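Putative transcriptional regulator (Streptomyces coelicolor A3, PDB 2RA5) is a putative transcriptional regulator of the GntR family that probably binds DNA and holds meso-tartaric acid in a pocket of its UTRA domain. Local coordinates at residues 170-173 / 174-177. Residues are numbered along the deposited sequence; the frame is centred on the assembly and turned at random. Where two conformers were deposited one is given.
Sequences GLYR and LMRA. With SRT (S,R meso-tartaric acid), chain B.
Met175, present as selenomethionine, lies side by side with Tyr172 on the inward-facing flank of the short helix 171-177, its methyl CE 3.3 Å from ring atom CD1 of Tyr172. The bend at chi3 (-47°) swings that methyl back against the ring, while CG of Met175 approaches CD1 of Leu171 at 4.2 Å. A long, unbranched, flexible methionine side chain, here with selenium in place of sulphur, suits this place because it can bend to follow both the tyrosine ring and Leu171. Backbone bonds from i+4 to i join the two turns, the shortest running from Ala177 N to Arg173 O (2.8 Å).

Gly170, with no side chain, holds the N-cap and lets the ligand lie close to the start of the helix. Amides of the first turn, which have no i-4 carbonyl partner within the helix, point to the ligand: Leu171 N donates to tartrate O2 (2.8 Å) and Tyr172 N, weakly, to O4 (3.3 Å). The helix N-terminus would probably favour such an anion, which Arg138 and Arg215 also bind. Carboxylate oxygen O41 sits 3.4 Å above one face of the Tyr172 ring, offset toward its rim, and the phenol OH hydrogen-bonds to Thr217.

The outer side is looser. Arg173 is extended from CG to NE, a long charged chain suited to an exposed position, whereas Arg176 bends back at chi3 (-72°) to bring NH2 near the plane of the tyrosine ring, at its edge, 3.7 Å from Tyr172 CB. Inward, Leu171 and Met175 pack on strands 145-154 and 224-232 of the UTRA-domain sheet, while Leu174 meets helix 165-168.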
ATOM      1  N   GLY A 170      14.871 -13.882   6.347  1.00 86.72           N
ATOM      2  CA  GLY A 170      14.635 -12.548   5.817  1.00 68.69           C
ATOM      3  C   GLY A 170      15.825 -11.604   5.914  1.00 73.92           C
ATOM      4  O   GLY A 170      16.726 -11.760   6.742  1.00 66.95           O
ATOM      5  N   LEU A 171      15.816 -10.595   5.059  1.00 55.81           N
ATOM      6  CA  LEU A 171      16.932  -9.659   4.975  1.00 53.29           C
ATOM      7  C   LEU A 171      17.072  -8.820   6.241  1.00 69.28           C
ATOM      8  O   LEU A 171      18.189  -8.519   6.662  1.00 54.13           O
ATOM      9  CB  LEU A 171      16.776  -8.764   3.737  1.00 58.56           C
ATOM     10  CG  LEU A 171      17.791  -7.639   3.535  1.00 59.18           C
ATOM     11  CD1 LEU A 171      19.201  -8.210   3.447  1.00 55.78           C
ATOM     12  CD2 LEU A 171      17.458  -6.804   2.299  1.00 54.28           C
ATOM     13  N   TYR A 172      15.946  -8.455   6.855  1.00 63.06           N
ATOM     14  CA  TYR A 172      15.974  -7.682   8.101  1.00 60.20           C
ATOM     15  C   TYR A 172      16.599  -8.460   9.253  1.00 67.23           C
ATOM     16  O   TYR A 172      17.374  -7.901  10.032  1.00 64.17           O
ATOM     17  CB  TYR A 172      14.570  -7.234   8.496  1.00 49.78           C
ATOM     18  CG  TYR A 172      14.137  -5.951   7.851  1.00 75.52           C
ATOM     19  CD1 TYR A 172      14.737  -5.498   6.670  1.00 70.61           C
ATOM     20  CD2 TYR A 172      13.116  -5.193   8.408  1.00 58.85           C
ATOM     21  CE1 TYR A 172      14.341  -4.312   6.079  1.00 55.98           C
ATOM     22  CE2 TYR A 172      12.712  -4.016   7.828  1.00 68.23           C
ATOM     23  CZ  TYR A 172      13.320  -3.578   6.666  1.00 80.89           C
ATOM     24  OH  TYR A 172      12.884  -2.398   6.109  1.00 77.55           O
ATOM     25  N   ARG A 173      16.244  -9.741   9.367  0.50 68.23           N
ATOM     26  CA  ARG A 173      16.767 -10.603  10.424  0.50 70.39           C
ATOM     27  C   ARG A 173      18.275 -10.708  10.294  0.50 73.01           C
ATOM     28  O   ARG A 173      19.001 -10.583  11.280  0.50 71.05           O
ATOM     29  CB  ARG A 173      16.123 -11.998  10.375  0.50 79.27           C
ATOM     30  CG  ARG A 173      16.732 -13.022  11.350  0.50 81.70           C
ATOM     31  CD  ARG A 173      16.021 -14.380  11.261  0.50 90.04           C
ATOM     32  NE  ARG A 173      16.852 -15.508  11.702  0.50 94.00           N
ATOM     33  CZ  ARG A 173      16.534 -16.359  12.679  0.50 90.64           C
ATOM     34  NH1 ARG A 173      17.362 -17.350  12.986  0.50 79.96           N
ATOM     35  NH2 ARG A 173      15.392 -16.237  13.345  0.50 86.97           N
ATOM     36  N   LEU A 174      18.744 -10.918   9.066  1.00 74.34           N
ATOM     37  CA  LEU A 174      20.182 -10.999   8.809  1.00 70.36           C
ATOM     38  C   LEU A 174      20.893  -9.724   9.236  1.00 62.90           C
ATOM     39  O   LEU A 174      21.943  -9.774   9.875  1.00 64.22           O
ATOM     40  CB  LEU A 174      20.461 -11.269   7.331  1.00 78.30           C
ATOM     41  CG  LEU A 174      20.634 -12.741   6.964  1.00 93.63           C
ATOM     42  CD1 LEU A 174      20.803 -12.914   5.462  1.00 89.11           C
ATOM     43  CD2 LEU A 174      21.829 -13.298   7.706  1.00 82.35           C
HETATM   44  N   MSE A 175      20.316  -8.579   8.886  1.00 56.42           N
HETATM   45  CA  MSE A 175      20.953  -7.297   9.188  1.00 77.08           C
HETATM   46  C   MSE A 175      21.034  -7.051  10.685  1.00 65.69           C
HETATM   47  O   MSE A 175      22.048  -6.583  11.200  1.00 55.02           O
HETATM   48  CB  MSE A 175      20.224  -6.142   8.501  1.00 63.40           C
HETATM   49  CG  MSE A 175      20.223  -6.234   6.975  1.00 65.93           C
HETATM   50 SE   MSE A 175      19.483  -4.659   6.094  0.75 82.47          SE
HETATM   51  CE  MSE A 175      17.868  -4.433   7.157  1.00 87.18           C
ATOM     52  N   ARG A 176      19.951  -7.358  11.386  1.00 64.72           N
ATOM     53  CA  ARG A 176      19.945  -7.231  12.833  1.00 75.01           C
ATOM     54  C   ARG A 176      20.987  -8.179  13.402  1.00 65.55           C
ATOM     55  O   ARG A 176      21.720  -7.831  14.328  1.00 69.28           O
ATOM     56  CB  ARG A 176      18.552  -7.525  13.400  1.00 62.67           C
ATOM     57  CG  ARG A 176      17.669  -6.277  13.483  1.00 77.22           C
ATOM     58  CD  ARG A 176      16.325  -6.546  14.165  1.00 80.68           C
ATOM     59  NE  ARG A 176      15.411  -7.331  13.332  1.00 87.97           N
ATOM     60  CZ  ARG A 176      14.284  -6.861  12.802  1.00 85.40           C
ATOM     61  NH1 ARG A 176      13.920  -5.600  13.020  1.00 61.37           N
ATOM     62  NH2 ARG A 176      13.516  -7.654  12.059  1.00 82.19           N
ATOM     63  N   ALA A 177      21.062  -9.368  12.808  1.00 74.82           N
ATOM     64  CA  ALA A 177      22.030 -10.382  13.204  1.00 65.65           C
ATOM     65  C   ALA A 177      23.465  -9.862  13.135  1.00 61.47           C
ATOM     66  O   ALA A 177      24.312 -10.241  13.939  1.00 81.66           O
ATOM     67  CB  ALA A 177      21.868 -11.631  12.353  1.00 64.74           C
TER
HETATM   68  O1  SRT B 247      13.392  -7.302   2.129  1.00 78.97           O
HETATM   69  O11 SRT B 247      11.172  -7.428   2.078  1.00 80.36           O
HETATM   70  C1  SRT B 247      12.307  -7.881   2.424  1.00 78.79           C
HETATM   71  C2  SRT B 247      12.367  -9.192   3.186  1.00 75.69           C
HETATM   72  O2  SRT B 247      13.721  -9.496   3.538  1.00 70.63           O
HETATM   73  C3  SRT B 247      11.427  -9.199   4.410  1.00 75.43           C
HETATM   74  O3  SRT B 247      11.079 -10.526   4.826  1.00 75.31           O
HETATM   75  C4  SRT B 247      12.056  -8.512   5.582  1.00 76.16           C
HETATM   76  O4  SRT B 247      12.713  -9.183   6.435  1.00 74.42           O
HETATM   77  O41 SRT B 247      11.868  -7.278   5.625  1.00 76.86           O